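Local coordinates for alkyltransferase-like protein 1 (Schizosaccharomyces pombe, PDB 3GVA) that recognises O6-alkylguanine lesions in DNA, flips the damaged base out of the duplex into a hydrophobic pocket and presents it to nucleotide excision repair, at residues D4-Y7 with T8-D12; V41-A44 with M45-H49; H53-W56 with H57-I60; Q76-K79 with D80-E84; L99-P102 with E103-K107. One frame throughout, in Å; residues are numbered along the deposited sequence.

Interaction 1: D4-Y7 with T8-D12; sequences DEFY and TKVYD
Phe6 lays one face of its ring over a methyl group of Val10, a single helical turn further on. Val10 CG2 stands 3.8 Å from the centroid of the Phe6 ring and 22° off the ring normal, a CH-pi contact shifted toward the rim at CE2 and CZ. The torsion about CA-CB explains the meeting: with CG anti to the backbone N (chi1 178°), the Phe6 ring lies beside its own carbonyl carbon, on the side where the next turn brings Val10.

Tyr7 and Tyr11 make the second pair, also four residues apart. They run side by side and point the same way, yet they meet obliquely, with no ring stack between them: Tyr11 OH passes 3.7 Å from Tyr7 CD2, and Tyr11 CE2 lies 4.0 Å from Tyr7 CB. The Tyr7 carbonyl oxygen, which also accepts the N-H of Tyr11, sits over one face of the Tyr11 ring. The phenol of Tyr11 finds its polar partner elsewhere, in the backbone oxygen of Ala44.

On the exposed flank Thr8 folds its hydroxyl back onto the preceding turn. Thr8 OG1 donates to Glu5 O at 2.7 Å, and Lys9 N donates to Glu5 O at 3.2 Å; both come from the same face of that carbonyl, so two bonds grip one oxygen.

Contacts three and four residues apart, aromatic on one flank and polar on the other, fit an amphipathic helix, with Phe6 and Val10 buried and Glu5 and Thr8 exposed; helix 3-14 packs Phe6 and Tyr7 on helix 38-46 of the helix-turn-helix DNA-binding domain.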
# COMPACT_ATOMS: atom_id res chain seq x y z
N ASP A 4 6.43 18.76 0.27
CA ASP A 4 5.22 19.09 1.01
C ASP A 4 3.98 18.91 0.13
O ASP A 4 3.01 18.26 0.53
CB ASP A 4 5.28 20.51 1.57
CG ASP A 4 5.39 21.57 0.48
OD1 ASP A 4 5.08 22.74 0.78
OD2 ASP A 4 5.79 21.24 -0.66
N GLU A 5 4.01 19.48 -1.08
CA GLU A 5 2.87 19.34 -1.97
C GLU A 5 2.82 17.96 -2.63
O GLU A 5 1.74 17.46 -2.95
CB GLU A 5 2.89 20.43 -3.05
CG GLU A 5 1.52 20.60 -3.69
CD GLU A 5 1.35 21.90 -4.44
OE1 GLU A 5 1.76 22.96 -3.92
OE2 GLU A 5 0.77 21.87 -5.55
N PHE A 6 3.98 17.34 -2.83
CA PHE A 6 4.03 16.01 -3.45
C PHE A 6 3.33 14.98 -2.57
O PHE A 6 2.59 14.14 -3.06
CB PHE A 6 5.48 15.57 -3.68
CG PHE A 6 5.61 14.18 -4.26
CD1 PHE A 6 5.19 13.92 -5.56
CD2 PHE A 6 6.12 13.14 -3.50
CE1 PHE A 6 5.27 12.63 -6.09
CE2 PHE A 6 6.21 11.85 -4.02
CZ PHE A 6 5.79 11.59 -5.32
N TYR A 7 3.58 15.05 -1.26
CA TYR A 7 2.97 14.12 -0.32
C TYR A 7 1.45 14.15 -0.41
O TYR A 7 0.80 13.11 -0.45
CB TYR A 7 3.42 14.43 1.11
CG TYR A 7 4.81 13.94 1.47
CD1 TYR A 7 5.72 13.56 0.48
CD2 TYR A 7 5.22 13.85 2.80
CE1 TYR A 7 7.01 13.12 0.81
CE2 TYR A 7 6.50 13.41 3.15
CZ TYR A 7 7.39 13.04 2.15
OH TYR A 7 8.65 12.60 2.49
N THR A 8 0.88 15.35 -0.44
CA THR A 8 -0.57 15.50 -0.52
C THR A 8 -1.12 14.92 -1.82
O THR A 8 -2.22 14.37 -1.86
CB THR A 8 -0.99 16.98 -0.38
OG1 THR A 8 -0.50 17.74 -1.50
CG2 THR A 8 -0.39 17.57 0.89
N LYS A 9 -0.33 15.01 -2.89
CA LYS A 9 -0.73 14.48 -4.20
C LYS A 9 -0.73 12.95 -4.13
O LYS A 9 -1.55 12.27 -4.77
CB LYS A 9 0.25 14.97 -5.27
CG LYS A 9 -0.27 14.87 -6.69
CD LYS A 9 0.76 15.38 -7.69
CE LYS A 9 0.15 15.51 -9.08
NZ LYS A 9 -0.52 14.26 -9.54
N VAL A 10 0.22 12.42 -3.36
CA VAL A 10 0.33 10.98 -3.17
C VAL A 10 -0.88 10.50 -2.36
O VAL A 10 -1.53 9.53 -2.74
CB VAL A 10 1.63 10.62 -2.42
CG1 VAL A 10 1.58 9.17 -1.94
CG2 VAL A 10 2.84 10.81 -3.35
N TYR A 11 -1.16 11.19 -1.25
CA TYR A 11 -2.30 10.81 -0.42
C TYR A 11 -3.61 10.87 -1.18
O TYR A 11 -4.46 10.00 -1.01
CB TYR A 11 -2.37 11.67 0.85
CG TYR A 11 -1.08 11.65 1.65
CD1 TYR A 11 -0.21 10.55 1.57
CD2 TYR A 11 -0.72 12.71 2.47
CE1 TYR A 11 0.99 10.52 2.29
CE2 TYR A 11 0.47 12.70 3.19
CZ TYR A 11 1.32 11.60 3.10
OH TYR A 11 2.50 11.58 3.80
N ASP A 12 -3.76 11.88 -2.04
CA ASP A 12 -4.96 12.02 -2.86
C ASP A 12 -5.09 10.79 -3.73
O ASP A 12 -6.18 10.24 -3.89
CB ASP A 12 -4.87 13.24 -3.79
CG ASP A 12 -5.14 14.54 -3.07
OD1 ASP A 12 -6.03 14.55 -2.20
OD2 ASP A 12 -4.47 15.54 -3.40

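Interaction 2: V41-A44 with M45-H49; sequences VGQA and MKHLH
His47 folds back over the carbonyl of Gln43, and its side chain can be traced atom by atom. CB of His47 lies 3.6 Å from Gln43 O. The ring begins at CG, which sits beside the backbone N of His47 (chi1 -65°), and that turn brings one face over the oxygen: His47 CD2 is 3.3 Å from Gln43 O. Farther out, His47 CE1 comes within 3.9 Å of Gln43 CG, and the tip, His47 NE2, stands 3.6 Å from Gln43 NE2, with the amide and ring planes 71° apart. The histidine is poorly ordered, so this outer meeting is known less firmly.

The site is the C-terminal end of helix 38-46, the recognition helix of a helix-turn-helix, which carries the finger Arg39 near its start. As the helix runs out, His47 N is shared between a weak bond to Gln43 O and one of 3.3 Å to Ala44 O, the latter met from above the carbonyl plane.

Deeper in the helix the bonding is regular, Met45 N reaching Val41 O at 3.0 Å. On the buried flank Met45 CG passes Val41 CG1 at 4.4 Å, while the Met45 side chain, bent at chi2 and chi3, leads on toward Tyr25, Trp56 and Val59.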
# COMPACT_ATOMS: atom_id res chain seq x y z
N VAL A 41 7.38 8.37 -3.12
CA VAL A 41 6.03 7.93 -2.78
C VAL A 41 6.15 7.09 -1.51
O VAL A 41 5.37 7.26 -0.56
CB VAL A 41 5.43 7.07 -3.90
CG1 VAL A 41 4.12 6.42 -3.44
CG2 VAL A 41 5.18 7.93 -5.12
N GLY A 42 7.12 6.18 -1.49
CA GLY A 42 7.33 5.34 -0.32
C GLY A 42 7.59 6.17 0.93
O GLY A 42 7.15 5.83 2.02
N GLN A 43 8.31 7.27 0.76
CA GLN A 43 8.63 8.16 1.86
C GLN A 43 7.34 8.84 2.35
O GLN A 43 7.09 8.94 3.55
CB GLN A 43 9.64 9.21 1.39
CG GLN A 43 10.75 9.53 2.38
CD GLN A 43 11.58 8.30 2.74
OE1 GLN A 43 12.05 7.58 1.87
NE2 GLN A 43 11.76 8.07 4.04
N ALA A 44 6.53 9.31 1.42
CA ALA A 44 5.27 9.96 1.78
C ALA A 44 4.42 9.01 2.62
O ALA A 44 3.87 9.40 3.65
CB ALA A 44 4.49 10.35 0.52
N MET A 45 4.33 7.77 2.17
CA MET A 45 3.54 6.76 2.87
C MET A 45 4.11 6.43 4.24
O MET A 45 3.37 6.20 5.19
CB MET A 45 3.46 5.48 2.02
CG MET A 45 2.74 5.67 0.70
SD MET A 45 1.15 6.49 0.98
CE MET A 45 0.25 5.16 1.79
N LYS A 46 5.43 6.44 4.34
CA LYS A 46 6.08 6.13 5.61
C LYS A 46 5.95 7.25 6.63
O LYS A 46 6.05 7.01 7.83
CB LYS A 46 7.55 5.78 5.37
CG LYS A 46 7.73 4.53 4.50
CD LYS A 46 9.18 4.10 4.40
CE LYS A 46 9.70 3.56 5.73
NZ LYS A 46 11.03 2.89 5.59
N HIS A 47 5.70 8.47 6.17
CA HIS A 47 5.56 9.60 7.09
C HIS A 47 4.13 9.84 7.55
O HIS A 47 3.87 10.79 8.29
CB HIS A 47 6.11 10.87 6.44
CG HIS A 47 7.59 10.83 6.19
ND1 HIS A 47 8.28 11.89 5.63
CD2 HIS A 47 8.51 9.86 6.42
CE1 HIS A 47 9.56 11.57 5.53
NE2 HIS A 47 9.73 10.35 6.00
N LEU A 48 3.20 8.98 7.13
CA LEU A 48 1.80 9.12 7.53
C LEU A 48 1.58 8.77 8.99
O LEU A 48 2.19 7.84 9.51
CB LEU A 48 0.90 8.23 6.67
CG LEU A 48 0.37 8.79 5.35
CD1 LEU A 48 -0.40 7.71 4.58
CD2 LEU A 48 -0.53 9.99 5.63
N HIS A 49 0.70 9.53 9.64
CA HIS A 49 0.37 9.28 11.03
C HIS A 49 -0.41 7.96 11.08
O HIS A 49 -1.27 7.71 10.23
CB HIS A 49 -0.51 10.42 11.57
CG HIS A 49 -0.82 10.31 13.02
ND1 HIS A 49 0.02 10.80 14.00
CD2 HIS A 49 -1.87 9.76 13.67
CE1 HIS A 49 -0.50 10.56 15.19
NE2 HIS A 49 -1.65 9.93 15.02

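Interaction 3: H53-W56 with H57-I60; sequences HVPW and HRVI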
# COMPACT_ATOMS: atom_id res chain seq x y z
N HIS A 53 -6.53 9.06 7.94
CA HIS A 53 -7.74 8.64 7.25
C HIS A 53 -7.35 8.01 5.90
O HIS A 53 -8.13 7.27 5.31
CB HIS A 53 -8.63 9.85 6.99
CG HIS A 53 -8.04 10.81 6.01
ND1 HIS A 53 -8.32 10.77 4.66
CD2 HIS A 53 -7.13 11.81 6.17
CE1 HIS A 53 -7.62 11.70 4.03
NE2 HIS A 53 -6.89 12.34 4.93
N VAL A 54 -6.16 8.34 5.42
CA VAL A 54 -5.69 7.81 4.14
C VAL A 54 -5.64 6.29 4.24
O VAL A 54 -5.08 5.74 5.18
CB VAL A 54 -4.28 8.36 3.79
CG1 VAL A 54 -3.79 7.75 2.48
CG2 VAL A 54 -4.34 9.88 3.67
N PRO A 55 -6.23 5.58 3.26
CA PRO A 55 -6.24 4.11 3.27
C PRO A 55 -4.90 3.47 2.88
O PRO A 55 -4.82 2.70 1.93
CB PRO A 55 -7.35 3.76 2.29
CG PRO A 55 -7.24 4.86 1.28
CD PRO A 55 -7.04 6.10 2.14
N TRP A 56 -3.86 3.79 3.66
CA TRP A 56 -2.51 3.28 3.42
C TRP A 56 -2.42 1.76 3.36
O TRP A 56 -1.48 1.21 2.78
CB TRP A 56 -1.56 3.79 4.51
CG TRP A 56 -2.01 3.40 5.89
CD1 TRP A 56 -2.88 4.08 6.69
CD2 TRP A 56 -1.69 2.19 6.58
NE1 TRP A 56 -3.12 3.37 7.84
CE2 TRP A 56 -2.40 2.21 7.80
CE3 TRP A 56 -0.87 1.10 6.29
CZ2 TRP A 56 -2.32 1.17 8.73
CZ3 TRP A 56 -0.78 0.06 7.22
CH2 TRP A 56 -1.51 0.10 8.42
N HIS A 57 -3.38 1.07 3.96
CA HIS A 57 -3.33 -0.38 3.97
C HIS A 57 -3.50 -0.97 2.58
O HIS A 57 -3.18 -2.13 2.35
CB HIS A 57 -4.39 -0.94 4.92
CG HIS A 57 -5.80 -0.61 4.53
ND1 HIS A 57 -6.31 0.67 4.62
CD2 HIS A 57 -6.77 -1.37 3.98
CE1 HIS A 57 -7.54 0.68 4.15
NE2 HIS A 57 -7.85 -0.55 3.75
N ARG A 58 -4.00 -0.16 1.64
CA ARG A 58 -4.20 -0.63 0.27
C ARG A 58 -2.94 -0.51 -0.59
O ARG A 58 -2.95 -0.86 -1.77
CB ARG A 58 -5.36 0.13 -0.39
CG ARG A 58 -6.70 -0.21 0.26
CD ARG A 58 -7.85 0.57 -0.33
NE ARG A 58 -9.04 0.43 0.51
CZ ARG A 58 -10.01 1.33 0.60
NH1 ARG A 58 -9.95 2.45 -0.11
NH2 ARG A 58 -11.01 1.14 1.44
N VAL A 59 -1.86 -0.01 -0.01
CA VAL A 59 -0.60 0.11 -0.74
C VAL A 59 0.33 -1.00 -0.22
O VAL A 59 0.61 -1.08 0.97
CB VAL A 59 0.05 1.50 -0.51
CG1 VAL A 59 1.30 1.65 -1.36
CG2 VAL A 59 -0.94 2.61 -0.88
N ILE A 60 0.77 -1.88 -1.12
CA ILE A 60 1.64 -2.99 -0.73
C ILE A 60 2.85 -3.03 -1.65
O ILE A 60 2.86 -2.38 -2.69
CB ILE A 60 0.91 -4.35 -0.84
CG1 ILE A 60 0.52 -4.62 -2.30
CG2 ILE A 60 -0.34 -4.33 0.02
CD1 ILE A 60 -0.13 -5.98 -2.52
O HOH W 1 1.20 0.89 3.03
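Through its CB, Pro55 touches both side chains that follow it by two and three residues, and this is the tight half of the contact. Pro55 CB lies 3.6 Å from His57 CE1 and, about a right angle away, over one face of the Arg58 guanidinium, where Pro55 CB and Arg58 NH1 are 3.8 Å apart. The arginine chain, extended from CG to NE, crosses the proline ring obliquely. The backbone is equally compact: Pro55 centres an inverse gamma turn closed by Trp56 N to Val54 O at 2.8 Å, and the chain then winds into a 3-10 turn in which Arg58 N donates to Pro55 O at 3.0 Å, nearly straight at 167°.

The Trp56 half is looser. Its CG occupies the position between backbone N and carbonyl carbon (chi1 58°), which draws the indole back over the next residue; His57 CB lies over one face, but only toward the rim. Val59 N donates to Trp56 O at 3.1 Å from well above the carbonyl plane, and a water completes the turn by donating to Trp56 O at 2.7 Å and to Val59 O at 2.9 Å.

Outside the loop, His57 NE2 is hydrogen-bonded to Glu85 OE1 and Arg58 NE forms a salt bridge to Glu85 OE2, so one carboxylate holds both. In the alkyltransferases of this family the residue between the proline and the histidine is the alkyl-accepting cysteine. With an indole at that position no thiol is on offer, consistent with a protein that binds the alkylated base rather than repairing it directly.

Interaction 4: Q76-K79 with D80-E84; sequences QRQK and DRLEE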
# COMPACT_ATOMS: atom_id res chain seq x y z
N GLN A 76 0.30 -5.91 11.10
CA GLN A 76 -0.87 -6.62 11.60
C GLN A 76 -2.12 -5.80 11.27
O GLN A 76 -3.15 -6.35 10.89
CB GLN A 76 -0.77 -6.83 13.12
CG GLN A 76 -1.96 -7.57 13.74
CD GLN A 76 -2.13 -8.97 13.19
OE1 GLN A 76 -2.61 -9.16 12.07
NE2 GLN A 76 -1.72 -9.96 13.97
N ARG A 77 -2.01 -4.48 11.43
CA ARG A 77 -3.12 -3.60 11.12
C ARG A 77 -3.44 -3.71 9.63
O ARG A 77 -4.59 -3.87 9.24
CB ARG A 77 -2.78 -2.14 11.46
CG ARG A 77 -2.48 -1.91 12.93
CD ARG A 77 -2.22 -0.44 13.25
NE ARG A 77 -3.44 0.35 13.25
CZ ARG A 77 -3.53 1.60 13.68
NH1 ARG A 77 -2.45 2.22 14.15
NH2 ARG A 77 -4.69 2.24 13.65
N GLN A 78 -2.40 -3.65 8.80
CA GLN A 78 -2.61 -3.76 7.36
C GLN A 78 -3.29 -5.07 6.99
O GLN A 78 -4.23 -5.09 6.19
CB GLN A 78 -1.30 -3.61 6.59
CG GLN A 78 -1.45 -3.83 5.09
CD GLN A 78 -0.33 -3.19 4.30
OE1 GLN A 78 0.82 -3.18 4.73
NE2 GLN A 78 -0.65 -2.66 3.13
N LYS A 79 -2.82 -6.17 7.56
CA LYS A 79 -3.41 -7.47 7.28
C LYS A 79 -4.88 -7.47 7.70
O LYS A 79 -5.75 -7.83 6.91
CB LYS A 79 -2.66 -8.58 8.02
CG LYS A 79 -3.24 -9.97 7.80
CD LYS A 79 -2.30 -11.05 8.34
CE LYS A 79 -2.88 -12.44 8.12
NZ LYS A 79 -4.15 -12.65 8.88
N ASP A 80 -5.15 -7.04 8.93
CA ASP A 80 -6.52 -6.98 9.45
C ASP A 80 -7.44 -6.19 8.52
O ASP A 80 -8.55 -6.61 8.20
CB ASP A 80 -6.55 -6.33 10.84
CG ASP A 80 -6.25 -7.32 11.97
OD1 ASP A 80 -6.06 -8.52 11.70
OD2 ASP A 80 -6.21 -6.88 13.14
N ARG A 81 -6.96 -5.02 8.10
CA ARG A 81 -7.74 -4.16 7.24
C ARG A 81 -7.96 -4.72 5.85
O ARG A 81 -9.05 -4.60 5.30
CB ARG A 81 -7.09 -2.78 7.15
CG ARG A 81 -6.88 -2.14 8.51
CD ARG A 81 -6.45 -0.69 8.39
NE ARG A 81 -6.01 -0.14 9.66
CZ ARG A 81 -5.98 1.16 9.94
NH1 ARG A 81 -6.39 2.04 9.04
NH2 ARG A 81 -5.55 1.58 11.12
N LEU A 82 -6.93 -5.33 5.27
CA LEU A 82 -7.08 -5.91 3.95
C LEU A 82 -8.09 -7.07 3.97
O LEU A 82 -8.97 -7.17 3.10
CB LEU A 82 -5.73 -6.41 3.43
CG LEU A 82 -4.82 -5.28 2.91
CD1 LEU A 82 -3.43 -5.82 2.54
CD2 LEU A 82 -5.49 -4.63 1.71
N GLU A 83 -7.98 -7.93 4.97
CA GLU A 83 -8.91 -9.05 5.07
C GLU A 83 -10.36 -8.57 5.20
O GLU A 83 -11.27 -9.20 4.66
CB GLU A 83 -8.52 -9.96 6.24
CG GLU A 83 -7.21 -10.70 5.97
CD GLU A 83 -6.91 -11.80 6.98
OE1 GLU A 83 -6.77 -11.48 8.17
OE2 GLU A 83 -6.82 -12.98 6.57
N GLU A 84 -10.58 -7.45 5.88
CA GLU A 84 -11.93 -6.91 6.04
C GLU A 84 -12.52 -6.46 4.71
O GLU A 84 -13.74 -6.45 4.54
CB GLU A 84 -11.92 -5.74 7.02
CG GLU A 84 -11.74 -6.16 8.47
CD GLU A 84 -11.55 -4.99 9.40
OE1 GLU A 84 -11.51 -5.20 10.63
OE2 GLU A 84 -11.44 -3.85 8.90
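Gln76 opens the run with a chain that bends at chi2 and carries the amide toward Asp80: Gln76 OE1 and Asp80 OD1 approach to 3.5 Å with their planes only 19° apart. Two oxygens face each other there, and the firm link between the residues is the backbone bond from Asp80 N to Gln76 O.

At Arg77 the guanidinium runs alongside that of Arg81. Arg77 NH2 meets the edge of the Arg81 guanidinium, near its plane, at 2.8 Å from Arg81 NH2, and the two groups are turned 57° apart. Both are donors, so no hydrogen bond joins them; a salt bridge from Arg77 NH2 to Glu51 brings in a negative charge.

Gln78 faces inward. Its CG rests 3.8 Å from Leu82 CD1, the two side chains lying side by side, while the amide nitrogen beyond is hydrogen-bonded to the carbonyls of His57 and Val59.

Lys79 swings its ammonium over the next turn. CG is anti to the backbone N (chi1 179°) and the chain stays straight until chi4, where a bend brings Lys79 NZ to 3.0 Å from Glu83 OE1, a salt bridge approached from above the carboxylate plane. The same lysine makes a cation-pi contact with Tyr97. With a leucine here, the Glu83 carboxylate would probably lose its charged mate on this helix and turn more freely, and Tyr97 would lose its cation.

Helix 73-84 thus sets charges four residues apart on two faces: Lys79 and Glu83 attract, while Arg77 and Arg81 meet in a closeness that Glu51 probably eases.

Interaction 5: L99-P102 with E103-K107; sequences LNLP and EYMWK
Leu101 O gathers two backbone donors, Tyr104 N at 3.0 Å and Met105 N at 2.7 Å, and this forked acceptor defines the short, weakly bonded helical turn 101-104 that follows the two-stranded antiparallel hairpin. The donors approach differently: Met105 N lies almost in line with the carbonyl bond, whereas Tyr104 N comes from above the carbonyl plane. Just before them Glu103 N makes a weak bond to Asn100 O. Beyond Tyr104 the chain leaves the turn in extended form, and both Tyr104 and Trp106 form backbone bonds to Val22.

Among the side chains, Asn100 and Glu103 carry the polar contact at the surface. Asn100 ND2 donates to Glu103 OE2 at 2.9 Å with an N-H...O angle of 163°; the oxygen lies in the amide plane and uses its anti lone pair. With CG anti to the backbone N (chi1 174°) and the chain extended beyond it, the glutamate carries OE2 back to the amide; the two planes stand 75° apart. Were Asn100 an alanine, Glu103 OE2 would probably lose this donor and its carboxylate would be freer to swing.

The remaining side-chain contacts are mainly apolar. Leu101 CD2 meets Met105 CE at 4.0 Å, the methionine reaching back through bends at chi2 and chi3. Leu99 CD1 approaches Tyr104 CD1 at 4.5 Å, while the phenol hydroxyl of Tyr104 is held by the backbone N of Glu88. Near its root the same ring lies with its edge toward a backbone oxygen, Tyr104 CD1 standing 3.3 Å from Asn100 O.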
# COMPACT_ATOMS: atom_id res chain seq x y z
N LEU A 99 -0.37 -11.89 -0.89
CA LEU A 99 -1.61 -11.98 -1.64
C LEU A 99 -1.29 -11.98 -3.12
O LEU A 99 -0.20 -11.57 -3.53
CB LEU A 99 -2.54 -10.82 -1.27
CG LEU A 99 -2.02 -9.40 -1.44
CD1 LEU A 99 -1.98 -9.03 -2.91
CD2 LEU A 99 -2.92 -8.43 -0.68
N ASN A 100 -2.23 -12.46 -3.92
CA ASN A 100 -2.07 -12.52 -5.37
C ASN A 100 -2.28 -11.10 -5.92
O ASN A 100 -3.42 -10.66 -6.11
CB ASN A 100 -3.08 -13.52 -5.94
CG ASN A 100 -3.04 -13.59 -7.45
OD1 ASN A 100 -2.01 -13.34 -8.06
ND2 ASN A 100 -4.17 -13.95 -8.05
N LEU A 101 -1.18 -10.39 -6.16
CA LEU A 101 -1.25 -9.00 -6.64
C LEU A 101 -2.11 -8.75 -7.87
O LEU A 101 -3.00 -7.90 -7.85
CB LEU A 101 0.17 -8.45 -6.87
CG LEU A 101 0.26 -6.96 -7.24
CD1 LEU A 101 -0.29 -6.10 -6.10
CD2 LEU A 101 1.69 -6.58 -7.53
N PRO A 102 -1.87 -9.47 -8.98
CA PRO A 102 -2.68 -9.25 -10.18
C PRO A 102 -4.19 -9.39 -9.94
O PRO A 102 -5.00 -8.76 -10.62
CB PRO A 102 -2.13 -10.28 -11.17
CG PRO A 102 -1.52 -11.33 -10.29
CD PRO A 102 -0.87 -10.52 -9.21
N GLU A 103 -4.56 -10.19 -8.96
CA GLU A 103 -5.96 -10.40 -8.64
C GLU A 103 -6.63 -9.21 -7.95
O GLU A 103 -7.83 -9.02 -8.06
CB GLU A 103 -6.12 -11.65 -7.78
CG GLU A 103 -7.54 -11.89 -7.26
CD GLU A 103 -7.67 -13.24 -6.59
OE1 GLU A 103 -8.77 -13.55 -6.06
OE2 GLU A 103 -6.68 -13.99 -6.59
N TYR A 104 -5.85 -8.41 -7.22
CA TYR A 104 -6.42 -7.26 -6.51
C TYR A 104 -5.87 -5.91 -6.95
O TYR A 104 -6.33 -4.86 -6.50
CB TYR A 104 -6.20 -7.42 -5.00
CG TYR A 104 -6.83 -8.65 -4.42
CD1 TYR A 104 -6.13 -9.86 -4.35
CD2 TYR A 104 -8.13 -8.62 -3.93
CE1 TYR A 104 -6.72 -11.01 -3.81
CE2 TYR A 104 -8.74 -9.76 -3.39
CZ TYR A 104 -8.03 -10.94 -3.33
OH TYR A 104 -8.62 -12.04 -2.75
N MET A 105 -4.87 -5.94 -7.83
CA MET A 105 -4.26 -4.72 -8.35
C MET A 105 -5.30 -3.75 -8.89
O MET A 105 -6.16 -4.12 -9.69
CB MET A 105 -3.30 -5.09 -9.49
CG MET A 105 -2.70 -3.89 -10.19
SD MET A 105 -1.37 -3.17 -9.25
CE MET A 105 0.00 -3.97 -10.04
N TRP A 106 -5.22 -2.50 -8.45
CA TRP A 106 -6.14 -1.47 -8.90
C TRP A 106 -5.78 -1.07 -10.32
O TRP A 106 -4.60 -0.98 -10.66
CB TRP A 106 -6.05 -0.22 -8.02
CG TRP A 106 -6.86 0.95 -8.52
CD1 TRP A 106 -8.13 0.92 -9.02
CD2 TRP A 106 -6.47 2.33 -8.49
NE1 TRP A 106 -8.56 2.20 -9.30
CE2 TRP A 106 -7.56 3.08 -8.99
CE3 TRP A 106 -5.31 3.01 -8.10
CZ2 TRP A 106 -7.53 4.48 -9.09
CZ3 TRP A 106 -5.28 4.40 -8.21
CH2 TRP A 106 -6.38 5.12 -8.70
N LYS A 107 -6.80 -0.84 -11.14
CA LYS A 107 -6.59 -0.41 -12.51
C LYS A 107 -7.35 0.90 -12.74
O LYS A 107 -8.56 0.90 -12.98
CB LYS A 107 -7.06 -1.49 -13.49
CG LYS A 107 -5.93 -2.13 -14.27
CD LYS A 107 -6.33 -3.48 -14.85
CE LYS A 107 -6.50 -4.51 -13.75
NZ LYS A 107 -5.25 -4.65 -12.94

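The five local contacts join into a small domain whose spine passes through interaction 3. Interactions 1 and 2 meet where Tyr11 OH binds Ala44 O at 2.6 Å. Interaction 2 reaches 53-60 through Met45 CE, 3.5 Å from Trp56 CB, and interaction 4 does so through Arg81 CB, 3.5 Å from His57 CD2. Interaction 5 closes on the same loop, Ile60 CD1 packing on Leu101 CD1 at 3.6 Å, whereas interactions 1 and 4 lie about 24 Å apart between centres. Tyr25, inferred to be required for phosphate rotation and nucleotide flipping, lies about 4 Å from Val59, and Arg69, which probes the flipped base, about 8 Å from Gln76, side chain to side chain.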